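PDB 5J5U: RagB/SusD domain protein from Flavobacterium johnsoniae, which binds chitin, probably as a SusD-like outer-membrane lipoprotein of a chitin utilization system. Local coordinates for residues E203-A208 / R350-G355; L184-R189 / F212-F217; Y337-L342 / T405-T410; K142-Y147 / K478-V483. All blocks are in the same frame, centred on the assembly; numbering follows the deposited sequence.

Contact 1. Residues E203-A208 / R350-G355; sequences EAEKQA and RGWVAG
Ala-204 packs on the six-membered ring of Trp-352, its CB 3.6 Å from CH2 of that ring. One residue on, Glu-205 carries most of the helix side of the contact. Its CB stands over one face of the indole, 3.5 Å from the centroid of the five-membered ring and only 7° off the ring normal, a CH-pi contact. With CG turned away from the backbone N (chi1 164°), the extended chain runs out across the pyrrole part of the ring; the carboxylate plane is tilted 17° from that of the ring, and Glu-205 CD is 3.5 Å from Trp-352 CD1. Here helix 201-214 of the helical SusD-like fold is packed against the loop that follows helix 337-349, a helix closed by a Schellman motif at Gly-351. The opposite face of the indole is covered by Arg-350 CD. Without the indole, as with an alanine here, a gap is likely to open beside Ala-204 and the Glu-205 chain to turn more freely. Ala-208, a turn further along, reaches Trp-352 CE3 more loosely with its CB, at 4.4 Å, while its carbonyl carbon faces CG1 of Val-353; Met-194 of helix 178-195 touches both Ala-208 and Trp-352.

Contact 2. Residues L184-R189 / F212-F217; sequences LANTMR and FQNGVF
Asn-186 meets Asn-214 and Gly-215 at the end of helix 201-214. Its CB sits 3.3 Å from Gly-215 O and also faces CG1 of Val-216. CG, turned to the side opposite the carbonyl carbon (chi1 -70°), carries the amide to Asn-214, whose own amide is inclined at 69° to it. OD1 rests 3.2 Å from Asn-214 CB. At the tip, ND2 donates to Gly-215 O over 3.0 Å, approaching from above the carbonyl plane while the acceptor lies in the plane of the amide. Were this amide exchanged for the side chain of a leucine, Gly-215 O would probably lose its donor and the chain after the helix be less firmly placed. One residue along, Thr-187 OG1 accepts the backbone N-H of Phe-217 at 3.1 Å and is also bonded to Lys-183 O within its own helix. Thr-187 CB stands over the face of the Phe-217 ring, 4.2 Å from its centroid, and Leu-184 CD1 flanks the same ring at CZ, 3.8 Å away. Gly-215 is the first residue to leave helical backbone angles, with positive phi. The arrangement is that of a helical hairpin, helices 178-195 and 201-214, in which the first helix binds the chain leaving the second.

Contact 3. Residues Y337-L342 / T405-T410; sequences YSESQL and TQLWIT
Leu-342 fills the tight part of this helix pair. Its CB lies 3.7 Å from CD2 of Leu-407, and its CD1 branch, carried across because CG is turned opposite the carbonyl carbon (chi1 -72°), touches both Gln-406 CB, at 3.7 Å, and Thr-410 OG1, at 3.6 Å. One turn earlier a polar pair meets tip to tip: Ser-338 OG and Thr-410 OG1 are 2.8 Å apart, and Ser-338 OG is also bonded to Gly-364 O. The looser part lies beside Glu-339, where CB and Leu-407 CD2 are 4.5 Å apart and the carboxylate leads away to Arg-191 and Tyr-411. All six touching residues are buried, so the looser part is still interior. The segments run nearly antiparallel, at 165°, with their axes 9.8 Å apart. Around them, helix 357-371 borders Ser-338 through Gln-371 and Gln-406 through Tyr-361, while helix 415-425 touches Leu-407 through Asn-421.

Contact 4. Residues K142-Y147 / K478-V483; sequences KQQDIY and KVWWDV
Trp-480 and Gln-143 bury the most surface here, where a type I beta turn, Val-479 to Asp-482, near the C-terminus docks on the first turn of helix 143-160. Trp-480 takes Gln-144 CB over one indole face, 3.6 Å from the centroid of the six-membered ring, a CH-pi contact. Gln-143 OE1 comes to the edge of the same indole, in its plane. With CG anti to the backbone N (chi1 -176°) and the chain extended, Gln-143 reaches into the turn, where OE1 accepts the backbone N-H of Trp-481 at 3.0 Å, nearly along the C=O axis, while Trp-480 N lies 2.9 Å from OE1. Thr-116 holds NE2 of Gln-143, fixing the amide's turn. The amide is nearly parallel to the Trp-481 indole (planes 5° apart) but shifted past its CD1 corner, Gln-143 CD 3.5 Å from Trp-481 CD1, while Val-479 CG2 lies over the ring. Asp-117 OD1 accepts from both Tyr-147 OH and Trp-481 NE1, and Tyr-147 CZ packs 3.8 Å from Trp-481 CD1.

In the fold
Contact 3, the most central, joins helix to helix by leucine packing and one hydroxyl pair. Contact 2 is also buried, but there helix side chains hold the polar backbone of a helix end. Contact 1, its centre about 22 Å from the centre of the chain, is the only one partly buried and relies on one tryptophan without a hydrogen bond between its segments. Contact 4 joins both chemistries, indole packing and a hydrogen bond from backbone N-H to a side-chain amide oxygen. Contacts 1 and 2 share helix 201-214 and meet where Gln-207 OE1 probably accepts from Arg-189 NE. Contacts 2 and 3 touch through Thr-187 and Ser-340, whereas contact 4 touches no other.

Contact 1. Residues E203-A208 / R350-G355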
loop_
_atom_site.group_PDB
_atom_site.type_symbol
_atom_site.label_atom_id
_atom_site.label_comp_id
_atom_site.label_asym_id
_atom_site.label_seq_id
_atom_site.Cartn_x
_atom_site.Cartn_y
_atom_site.Cartn_z
ATOM N N GLU A 203 -1.142 19.311 -12.765
ATOM C CA GLU A 203 -0.271 19.188 -11.610
ATOM C C GLU A 203 0.310 17.771 -11.588
ATOM O O GLU A 203 1.506 17.588 -11.337
ATOM C CB GLU A 203 -1.020 19.514 -10.317
ATOM C CG GLU A 203 -0.123 19.776 -9.101
ATOM C CD GLU A 203 0.750 21.027 -9.237
ATOM O OE1 GLU A 203 0.487 21.860 -10.138
ATOM O OE2 GLU A 203 1.717 21.178 -8.449
ATOM N N ALA A 204 -0.526 16.788 -11.917
ATOM C CA ALA A 204 -0.091 15.398 -11.937
ATOM C C ALA A 204 1.105 15.195 -12.889
ATOM O O ALA A 204 2.183 14.724 -12.470
ATOM C CB ALA A 204 -1.267 14.483 -12.315
ATOM N N GLU A 205 0.930 15.587 -14.150
ATOM C CA GLU A 205 2.010 15.508 -15.136
ATOM C C GLU A 205 3.274 16.230 -14.660
ATOM O O GLU A 205 4.372 15.663 -14.658
ATOM C CB GLU A 205 1.564 16.108 -16.477
ATOM C CG GLU A 205 2.727 16.427 -17.422
ATOM C CD GLU A 205 2.315 16.635 -18.875
ATOM O OE1 GLU A 205 1.133 16.984 -19.152
ATOM O OE2 GLU A 205 3.199 16.452 -19.740
ATOM N N LYS A 206 3.100 17.480 -14.249
ATOM C CA LYS A 206 4.212 18.301 -13.792
ATOM C C LYS A 206 5.048 17.583 -12.730
ATOM O O LYS A 206 6.279 17.518 -12.816
ATOM C CB LYS A 206 3.676 19.622 -13.236
ATOM C CG LYS A 206 4.746 20.585 -12.753
ATOM C CD LYS A 206 4.120 21.778 -12.043
ATOM C CE LYS A 206 5.165 22.804 -11.672
ATOM N NZ LYS A 206 4.612 23.712 -10.635
ATOM N N GLN A 207 4.362 17.034 -11.732
ATOM C CA GLN A 207 5.025 16.403 -10.602
ATOM C C GLN A 207 5.644 15.029 -10.955
ATOM O O GLN A 207 6.681 14.644 -10.395
ATOM C CB GLN A 207 4.036 16.267 -9.455
ATOM C CG GLN A 207 3.530 17.591 -8.955
ATOM C CD GLN A 207 4.588 18.383 -8.237
ATOM O OE1 GLN A 207 5.582 17.828 -7.770
ATOM N NE2 GLN A 207 4.382 19.692 -8.140
ATOM N N ALA A 208 5.000 14.289 -11.855
ATOM C CA ALA A 208 5.566 13.038 -12.360
ATOM C C ALA A 208 6.881 13.294 -13.054
ATOM O O ALA A 208 7.901 12.727 -12.678
ATOM C CB ALA A 208 4.645 12.380 -13.302
ATOM N N ARG A 350 0.732 8.233 -20.985
ATOM C CA ARG A 350 0.010 9.496 -21.014
ATOM C C ARG A 350 0.821 10.602 -21.684
ATOM O O ARG A 350 0.349 11.723 -21.836
ATOM C CB ARG A 350 -0.372 9.919 -19.595
ATOM C CG ARG A 350 -1.410 9.031 -18.931
ATOM C CD ARG A 350 -1.485 9.333 -17.445
ATOM N NE ARG A 350 -2.451 8.481 -16.764
ATOM C CZ ARG A 350 -3.699 8.840 -16.515
ATOM N NH1 ARG A 350 -4.124 10.039 -16.899
ATOM N NH2 ARG A 350 -4.512 8.010 -15.878
ATOM N N GLY A 351 2.054 10.291 -22.058
ATOM C CA GLY A 351 2.917 11.281 -22.668
ATOM C C GLY A 351 3.449 12.287 -21.671
ATOM O O GLY A 351 3.860 13.389 -22.045
ATOM N N TRP A 352 3.411 11.928 -20.393
ATOM C CA TRP A 352 3.862 12.831 -19.342
ATOM C C TRP A 352 5.382 12.807 -19.146
ATOM O O TRP A 352 5.983 13.827 -18.831
ATOM C CB TRP A 352 3.160 12.485 -18.032
ATOM C CG TRP A 352 1.685 12.803 -18.028
ATOM C CD1 TRP A 352 0.959 13.373 -19.040
ATOM C CD2 TRP A 352 0.767 12.609 -16.940
ATOM N NE1 TRP A 352 -0.356 13.528 -18.656
ATOM C CE2 TRP A 352 -0.499 13.074 -17.372
ATOM C CE3 TRP A 352 0.892 12.089 -15.642
ATOM C CZ2 TRP A 352 -1.633 13.025 -16.557
ATOM C CZ3 TRP A 352 -0.238 12.044 -14.833
ATOM C CH2 TRP A 352 -1.486 12.513 -15.298
ATOM N N VAL A 353 6.003 11.649 -19.348
ATOM C CA VAL A 353 7.459 11.534 -19.237
ATOM C C VAL A 353 8.010 10.909 -20.509
ATOM O O VAL A 353 7.255 10.317 -21.298
ATOM C CB VAL A 353 7.915 10.687 -18.020
ATOM C CG1 VAL A 353 7.406 11.305 -16.714
ATOM C CG2 VAL A 353 7.464 9.228 -18.153
ATOM N N ALA A 354 9.321 11.045 -20.711
ATOM C CA ALA A 354 9.964 10.572 -21.939
ATOM C C ALA A 354 10.324 9.092 -21.897
ATOM O O ALA A 354 11.031 8.633 -20.999
ATOM C CB ALA A 354 11.215 11.401 -22.230
ATOM N N GLY A 355 9.841 8.337 -22.874
ATOM C CA GLY A 355 10.263 6.956 -22.995
ATOM C C GLY A 355 9.197 6.009 -23.492
ATOM O O GLY A 355 8.099 6.426 -23.848
#

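Contact 2. Residues L184-R189 / F212-F217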
loop_
_atom_site.group_PDB
_atom_site.type_symbol
_atom_site.label_atom_id
_atom_site.label_comp_id
_atom_site.label_asym_id
_atom_site.label_seq_id
_atom_site.Cartn_x
_atom_site.Cartn_y
_atom_site.Cartn_z
ATOM N N LEU A 184 14.066 7.912 -2.632
ATOM C CA LEU A 184 12.815 7.582 -1.933
ATOM C C LEU A 184 11.859 8.766 -1.990
ATOM O O LEU A 184 10.653 8.595 -2.219
ATOM C CB LEU A 184 13.055 7.196 -0.468
ATOM C CG LEU A 184 11.754 7.105 0.347
ATOM C CD1 LEU A 184 10.914 5.926 -0.082
ATOM C CD2 LEU A 184 12.015 7.056 1.845
ATOM N N ALA A 185 12.421 9.960 -1.803
ATOM C CA ALA A 185 11.654 11.189 -1.886
ATOM C C ALA A 185 11.019 11.336 -3.264
ATOM O O ALA A 185 9.825 11.632 -3.384
ATOM C CB ALA A 185 12.544 12.383 -1.579
ATOM N N ASN A 186 11.799 11.075 -4.307
ATOM C CA ASN A 186 11.275 11.209 -5.669
ATOM C C ASN A 186 10.258 10.125 -6.081
ATOM O O ASN A 186 9.355 10.376 -6.886
ATOM C CB ASN A 186 12.431 11.223 -6.666
ATOM C CG ASN A 186 13.251 12.491 -6.581
ATOM O OD1 ASN A 186 12.707 13.588 -6.404
ATOM N ND2 ASN A 186 14.568 12.348 -6.670
ATOM N N THR A 187 10.435 8.915 -5.561
ATOM C CA THR A 187 9.519 7.824 -5.863
ATOM C C THR A 187 8.172 8.085 -5.179
ATOM O O THR A 187 7.113 7.939 -5.807
ATOM C CB THR A 187 10.109 6.464 -5.439
ATOM O OG1 THR A 187 11.418 6.330 -6.003
ATOM C CG2 THR A 187 9.238 5.310 -5.932
ATOM N N MET A 188 8.216 8.506 -3.911
ATOM C CA MET A 188 7.003 8.955 -3.223
ATOM C C MET A 188 6.320 10.071 -4.014
ATOM O O MET A 188 5.091 10.073 -4.176
ATOM C CB MET A 188 7.319 9.425 -1.795
ATOM C CG MET A 188 7.484 8.276 -0.786
ATOM S SD MET A 188 5.947 7.316 -0.628
ATOM C CE MET A 188 4.849 8.514 0.132
ATOM N N ARG A 189 7.127 11.015 -4.507
ATOM C CA ARG A 189 6.599 12.137 -5.290
ATOM C C ARG A 189 5.838 11.643 -6.510
ATOM O O ARG A 189 4.738 12.126 -6.808
ATOM C CB ARG A 189 7.728 13.067 -5.713
ATOM C CG ARG A 189 7.291 14.251 -6.559
ATOM C CD ARG A 189 8.398 15.286 -6.531
ATOM N NE ARG A 189 8.065 16.516 -7.234
ATOM C CZ ARG A 189 8.859 17.578 -7.260
ATOM N NH1 ARG A 189 10.022 17.544 -6.620
ATOM N NH2 ARG A 189 8.489 18.675 -7.905
ATOM N N PHE A 212 10.562 12.032 -11.975
ATOM C CA PHE A 212 11.347 11.247 -12.903
ATOM C C PHE A 212 12.737 11.838 -13.135
ATOM O O PHE A 212 13.741 11.120 -13.121
ATOM C CB PHE A 212 10.595 11.128 -14.227
ATOM C CG PHE A 212 11.343 10.379 -15.280
ATOM C CD1 PHE A 212 11.960 9.177 -14.980
ATOM C CD2 PHE A 212 11.432 10.878 -16.567
ATOM C CE1 PHE A 212 12.647 8.479 -15.948
ATOM C CE2 PHE A 212 12.118 10.188 -17.541
ATOM C CZ PHE A 212 12.727 8.984 -17.230
ATOM N N GLN A 213 12.804 13.155 -13.305
ATOM C CA GLN A 213 14.073 13.766 -13.662
ATOM C C GLN A 213 14.972 13.912 -12.443
ATOM O O GLN A 213 16.183 13.727 -12.550
ATOM C CB GLN A 213 13.831 15.112 -14.343
ATOM C CG GLN A 213 13.080 14.965 -15.667
ATOM C CD GLN A 213 13.004 16.254 -16.470
ATOM O OE1 GLN A 213 12.898 17.350 -15.914
ATOM N NE2 GLN A 213 13.065 16.126 -17.789
ATOM N N ASN A 214 14.391 14.154 -11.270
ATOM C CA ASN A 214 15.202 14.190 -10.059
ATOM C C ASN A 214 15.790 12.810 -9.721
ATOM O O ASN A 214 16.826 12.706 -9.052
ATOM C CB ASN A 214 14.373 14.688 -8.873
ATOM C CG ASN A 214 14.078 16.169 -8.935
ATOM O OD1 ASN A 214 14.287 16.815 -9.965
ATOM N ND2 ASN A 214 13.569 16.716 -7.831
ATOM N N GLY A 215 15.112 11.753 -10.160
ATOM C CA GLY A 215 15.620 10.399 -10.013
ATOM C C GLY A 215 14.929 9.496 -9.002
ATOM O O GLY A 215 15.118 9.652 -7.797
ATOM N N VAL A 216 14.158 8.521 -9.485
ATOM C CA VAL A 216 13.499 7.581 -8.578
ATOM C C VAL A 216 14.378 6.363 -8.313
ATOM O O VAL A 216 15.567 6.373 -8.629
ATOM C CB VAL A 216 12.116 7.127 -9.117
ATOM C CG1 VAL A 216 11.150 8.308 -9.162
ATOM C CG2 VAL A 216 12.244 6.449 -10.480
ATOM N N PHE A 217 13.797 5.321 -7.722
ATOM C CA PHE A 217 14.529 4.086 -7.459
ATOM C C PHE A 217 15.185 3.580 -8.737
ATOM O O PHE A 217 14.600 3.710 -9.834
ATOM C CB PHE A 217 13.600 3.019 -6.887
ATOM C CG PHE A 217 13.183 3.266 -5.466
ATOM C CD1 PHE A 217 13.867 4.170 -4.674
ATOM C CD2 PHE A 217 12.107 2.576 -4.917
ATOM C CE1 PHE A 217 13.484 4.383 -3.364
ATOM C CE2 PHE A 217 11.722 2.789 -3.609
ATOM C CZ PHE A 217 12.412 3.693 -2.831
#

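Contact 3. Residues Y337-L342 / T405-T410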
loop_
_atom_site.group_PDB
_atom_site.type_symbol
_atom_site.label_atom_id
_atom_site.label_comp_id
_atom_site.label_asym_id
_atom_site.label_seq_id
_atom_site.Cartn_x
_atom_site.Cartn_y
_atom_site.Cartn_z
ATOM N N TYR A 337 10.828 -0.488 -6.249
ATOM C CA TYR A 337 11.344 -0.179 -7.579
ATOM C C TYR A 337 10.334 -0.622 -8.638
ATOM O O TYR A 337 10.086 0.072 -9.641
ATOM C CB TYR A 337 12.695 -0.868 -7.805
ATOM C CG TYR A 337 13.230 -0.699 -9.215
ATOM C CD1 TYR A 337 13.559 0.558 -9.699
ATOM C CD2 TYR A 337 13.412 -1.789 -10.050
ATOM C CE1 TYR A 337 14.044 0.730 -10.972
ATOM C CE2 TYR A 337 13.906 -1.626 -11.340
ATOM C CZ TYR A 337 14.218 -0.358 -11.789
ATOM O OH TYR A 337 14.702 -0.164 -13.061
ATOM N N SER A 338 9.723 -1.773 -8.382
ATOM C CA SER A 338 8.663 -2.277 -9.239
ATOM C C SER A 338 7.571 -1.221 -9.384
ATOM O O SER A 338 7.157 -0.887 -10.497
ATOM C CB SER A 338 8.087 -3.580 -8.678
ATOM O OG SER A 338 6.932 -3.978 -9.403
ATOM N N GLU A 339 7.120 -0.686 -8.252
ATOM C CA GLU A 339 6.112 0.378 -8.261
ATOM C C GLU A 339 6.539 1.581 -9.113
ATOM O O GLU A 339 5.776 2.032 -9.952
ATOM C CB GLU A 339 5.799 0.834 -6.827
ATOM C CG GLU A 339 5.235 2.237 -6.746
ATOM C CD GLU A 339 4.923 2.660 -5.326
ATOM O OE1 GLU A 339 5.502 2.051 -4.397
ATOM O OE2 GLU A 339 4.116 3.611 -5.149
ATOM N N SER A 340 7.749 2.093 -8.894
ATOM C CA SER A 340 8.211 3.287 -9.608
ATOM C C SER A 340 8.221 3.038 -11.105
ATOM O O SER A 340 7.839 3.910 -11.886
ATOM C CB SER A 340 9.607 3.724 -9.137
ATOM O OG SER A 340 10.610 2.779 -9.477
ATOM N N GLN A 341 8.630 1.837 -11.508
ATOM C CA GLN A 341 8.687 1.528 -12.934
ATOM C C GLN A 341 7.290 1.376 -13.530
ATOM O O GLN A 341 7.048 1.767 -14.672
ATOM C CB GLN A 341 9.507 0.255 -13.184
ATOM C CG GLN A 341 10.978 0.382 -12.810
ATOM C CD GLN A 341 11.593 1.652 -13.371
ATOM O OE1 GLN A 341 11.902 1.724 -14.557
ATOM N NE2 GLN A 341 11.771 2.660 -12.520
ATOM N N LEU A 342 6.360 0.827 -12.759
ATOM C CA LEU A 342 4.994 0.652 -13.264
ATOM C C LEU A 342 4.264 2.013 -13.358
ATOM O O LEU A 342 3.530 2.289 -14.313
ATOM C CB LEU A 342 4.230 -0.341 -12.381
ATOM C CG LEU A 342 4.655 -1.812 -12.513
ATOM C CD1 LEU A 342 3.943 -2.720 -11.515
ATOM C CD2 LEU A 342 4.417 -2.320 -13.915
ATOM N N THR A 405 -3.307 -3.847 -12.890
ATOM C CA THR A 405 -3.245 -5.226 -12.412
ATOM C C THR A 405 -1.855 -5.565 -11.864
ATOM O O THR A 405 -1.708 -6.175 -10.771
ATOM C CB THR A 405 -3.625 -6.206 -13.539
ATOM O OG1 THR A 405 -4.850 -5.776 -14.146
ATOM C CG2 THR A 405 -3.794 -7.624 -13.002
ATOM N N GLN A 406 -0.827 -5.147 -12.600
ATOM C CA GLN A 406 0.534 -5.385 -12.136
ATOM C C GLN A 406 0.817 -4.645 -10.814
ATOM O O GLN A 406 1.418 -5.208 -9.903
ATOM C CB GLN A 406 1.557 -4.983 -13.209
ATOM C CG GLN A 406 1.614 -5.940 -14.376
ATOM C CD GLN A 406 1.930 -7.365 -13.956
ATOM O OE1 GLN A 406 2.623 -7.603 -12.962
ATOM N NE2 GLN A 406 1.401 -8.324 -14.702
ATOM N N LEU A 407 0.403 -3.385 -10.710
ATOM C CA LEU A 407 0.588 -2.645 -9.457
ATOM C C LEU A 407 -0.155 -3.319 -8.295
ATOM O O LEU A 407 0.339 -3.410 -7.182
ATOM C CB LEU A 407 0.106 -1.193 -9.611
ATOM C CG LEU A 407 1.067 -0.212 -10.286
ATOM C CD1 LEU A 407 0.304 0.985 -10.828
ATOM C CD2 LEU A 407 2.152 0.232 -9.326
ATOM N N TRP A 408 -1.351 -3.797 -8.594
ATOM C CA TRP A 408 -2.181 -4.508 -7.639
ATOM C C TRP A 408 -1.442 -5.749 -7.136
ATOM O O TRP A 408 -1.563 -6.129 -5.960
ATOM C CB TRP A 408 -3.529 -4.854 -8.298
ATOM C CG TRP A 408 -4.419 -5.718 -7.493
ATOM C CD1 TRP A 408 -5.080 -5.372 -6.350
ATOM C CD2 TRP A 408 -4.783 -7.075 -7.771
ATOM N NE1 TRP A 408 -5.818 -6.435 -5.888
ATOM C CE2 TRP A 408 -5.657 -7.491 -6.747
ATOM C CE3 TRP A 408 -4.461 -7.977 -8.794
ATOM C CZ2 TRP A 408 -6.208 -8.771 -6.712
ATOM C CZ3 TRP A 408 -5.007 -9.244 -8.757
ATOM C CH2 TRP A 408 -5.880 -9.629 -7.733
ATOM N N ILE A 409 -0.637 -6.354 -8.012
ATOM C CA ILE A 409 0.174 -7.495 -7.589
ATOM C C ILE A 409 1.384 -7.017 -6.792
ATOM O O ILE A 409 1.723 -7.573 -5.750
ATOM C CB ILE A 409 0.616 -8.356 -8.792
ATOM C CG1 ILE A 409 -0.623 -9.000 -9.431
ATOM C CG2 ILE A 409 1.584 -9.444 -8.346
ATOM C CD1 ILE A 409 -0.346 -9.846 -10.647
ATOM N N THR A 410 1.997 -5.945 -7.259
ATOM C CA THR A 410 3.162 -5.360 -6.616
ATOM C C THR A 410 2.844 -4.848 -5.205
ATOM O O THR A 410 3.686 -4.959 -4.301
ATOM C CB THR A 410 3.728 -4.225 -7.509
ATOM O OG1 THR A 410 4.405 -4.820 -8.625
ATOM C CG2 THR A 410 4.705 -3.346 -6.765
#

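Contact 4. Residues K142-Y147 / K478-V483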
loop_
_atom_site.group_PDB
_atom_site.type_symbol
_atom_site.label_atom_id
_atom_site.label_comp_id
_atom_site.label_asym_id
_atom_site.label_seq_id
_atom_site.Cartn_x
_atom_site.Cartn_y
_atom_site.Cartn_z
ATOM N N LYS A 142 -8.011 20.515 3.659
ATOM C CA LYS A 142 -8.492 19.960 2.410
ATOM C C LYS A 142 -7.406 19.076 1.787
ATOM O O LYS A 142 -6.226 19.468 1.718
ATOM C CB LYS A 142 -8.902 21.071 1.448
ATOM C CG LYS A 142 -10.120 21.847 1.881
ATOM C CD LYS A 142 -10.293 23.106 1.049
ATOM C CE LYS A 142 -10.467 22.793 -0.442
ATOM N NZ LYS A 142 -11.228 23.860 -1.174
ATOM N N GLN A 143 -7.812 17.894 1.320
ATOM C CA GLN A 143 -6.858 16.925 0.772
ATOM C C GLN A 143 -6.007 17.533 -0.345
ATOM O O GLN A 143 -4.803 17.284 -0.409
ATOM C CB GLN A 143 -7.576 15.664 0.262
ATOM C CG GLN A 143 -6.610 14.575 -0.239
ATOM C CD GLN A 143 -7.310 13.298 -0.708
ATOM O OE1 GLN A 143 -8.046 13.303 -1.706
ATOM N NE2 GLN A 143 -7.063 12.193 -0.001
ATOM N N GLN A 144 -6.605 18.379 -1.173
ATOM C CA GLN A 144 -5.847 19.046 -2.236
ATOM C C GLN A 144 -4.642 19.831 -1.669
ATOM O O GLN A 144 -3.521 19.755 -2.197
ATOM C CB GLN A 144 -6.752 19.978 -3.046
ATOM C CG GLN A 144 -6.009 20.834 -4.071
ATOM C CD GLN A 144 -6.940 21.610 -4.982
ATOM O OE1 GLN A 144 -7.990 22.079 -4.553
ATOM N NE2 GLN A 144 -6.550 21.762 -6.239
ATOM N N ASP A 145 -4.878 20.573 -0.595
ATOM C CA ASP A 145 -3.807 21.333 0.046
ATOM C C ASP A 145 -2.793 20.388 0.700
ATOM O O ASP A 145 -1.595 20.667 0.701
ATOM C CB ASP A 145 -4.375 22.337 1.078
ATOM C CG ASP A 145 -5.327 23.348 0.442
ATOM O OD1 ASP A 145 -5.080 23.719 -0.712
ATOM O OD2 ASP A 145 -6.309 23.775 1.075
ATOM N N ILE A 146 -3.270 19.280 1.259
ATOM C CA ILE A 146 -2.375 18.323 1.900
ATOM C C ILE A 146 -1.411 17.824 0.848
ATOM O O ILE A 146 -0.211 17.738 1.075
ATOM C CB ILE A 146 -3.125 17.116 2.543
ATOM C CG1 ILE A 146 -4.052 17.564 3.687
ATOM C CG2 ILE A 146 -2.142 16.088 3.071
ATOM C CD1 ILE A 146 -4.739 16.410 4.433
ATOM N N TYR A 147 -1.944 17.521 -0.319
ATOM C CA TYR A 147 -1.130 17.041 -1.424
ATOM C C TYR A 147 -0.139 18.086 -1.993
ATOM O O TYR A 147 1.000 17.724 -2.335
ATOM C CB TYR A 147 -2.041 16.514 -2.534
ATOM C CG TYR A 147 -2.192 15.018 -2.477
ATOM C CD1 TYR A 147 -2.964 14.400 -1.480
ATOM C CD2 TYR A 147 -1.526 14.211 -3.391
ATOM C CE1 TYR A 147 -3.097 13.017 -1.435
ATOM C CE2 TYR A 147 -1.645 12.843 -3.347
ATOM C CZ TYR A 147 -2.426 12.248 -2.374
ATOM O OH TYR A 147 -2.495 10.882 -2.366
ATOM N N LYS A 478 -16.321 9.806 -0.741
ATOM C CA LYS A 478 -15.139 9.831 -1.614
ATOM C C LYS A 478 -14.098 10.816 -1.116
ATOM O O LYS A 478 -14.445 11.892 -0.619
ATOM C CB LYS A 478 -15.483 10.247 -3.048
ATOM C CG LYS A 478 -16.461 9.379 -3.792
ATOM C CD LYS A 478 -15.762 8.374 -4.647
ATOM C CE LYS A 478 -16.756 7.582 -5.503
ATOM N NZ LYS A 478 -17.422 8.415 -6.550
ATOM N N VAL A 479 -12.825 10.471 -1.301
ATOM C CA VAL A 479 -11.740 11.397 -1.021
ATOM C C VAL A 479 -11.595 12.234 -2.286
ATOM O O VAL A 479 -12.066 11.849 -3.347
ATOM C CB VAL A 479 -10.391 10.669 -0.638
ATOM C CG1 VAL A 479 -10.594 9.757 0.548
ATOM C CG2 VAL A 479 -9.852 9.855 -1.810
ATOM N N TRP A 480 -10.958 13.383 -2.155
ATOM C CA TRP A 480 -10.874 14.397 -3.215
ATOM C C TRP A 480 -10.298 13.894 -4.539
ATOM O O TRP A 480 -10.789 14.264 -5.605
ATOM C CB TRP A 480 -10.051 15.599 -2.687
ATOM C CG TRP A 480 -9.520 16.525 -3.735
ATOM C CD1 TRP A 480 -10.212 17.491 -4.406
ATOM C CD2 TRP A 480 -8.178 16.563 -4.243
ATOM N NE1 TRP A 480 -9.388 18.129 -5.297
ATOM C CE2 TRP A 480 -8.132 17.577 -5.221
ATOM C CE3 TRP A 480 -7.013 15.847 -3.958
ATOM C CZ2 TRP A 480 -6.961 17.889 -5.928
ATOM C CZ3 TRP A 480 -5.846 16.153 -4.662
ATOM C CH2 TRP A 480 -5.829 17.168 -5.631
ATOM N N TRP A 481 -9.246 13.066 -4.494
ATOM C CA TRP A 481 -8.606 12.652 -5.756
ATOM C C TRP A 481 -9.357 11.540 -6.488
ATOM O O TRP A 481 -9.039 11.202 -7.620
ATOM C CB TRP A 481 -7.144 12.234 -5.552
ATOM C CG TRP A 481 -6.787 11.242 -4.461
ATOM C CD1 TRP A 481 -6.013 11.499 -3.371
ATOM C CD2 TRP A 481 -7.136 9.851 -4.379
ATOM N NE1 TRP A 481 -5.865 10.373 -2.615
ATOM C CE2 TRP A 481 -6.541 9.345 -3.213
ATOM C CE3 TRP A 481 -7.861 8.985 -5.191
ATOM C CZ2 TRP A 481 -6.678 8.013 -2.819
ATOM C CZ3 TRP A 481 -7.997 7.664 -4.807
ATOM C CH2 TRP A 481 -7.405 7.189 -3.631
ATOM N N ASP A 482 -10.349 10.980 -5.825
ATOM C CA ASP A 482 -11.177 9.917 -6.389
ATOM C C ASP A 482 -12.418 10.523 -7.072
ATOM O O ASP A 482 -13.443 10.779 -6.435
ATOM C CB ASP A 482 -11.519 8.926 -5.264
ATOM C CG ASP A 482 -12.484 7.821 -5.687
ATOM O OD1 ASP A 482 -12.868 7.734 -6.875
ATOM O OD2 ASP A 482 -12.829 7.000 -4.799
ATOM N N VAL A 483 -12.294 10.784 -8.371
ATOM C CA VAL A 483 -13.334 11.501 -9.110
ATOM C C VAL A 483 -13.988 10.525 -10.111
ATOM O O VAL A 483 -13.836 10.611 -11.330
ATOM C CB VAL A 483 -12.746 12.823 -9.765
ATOM C CG1 VAL A 483 -12.260 13.825 -8.692
ATOM C CG2 VAL A 483 -11.617 12.552 -10.708
#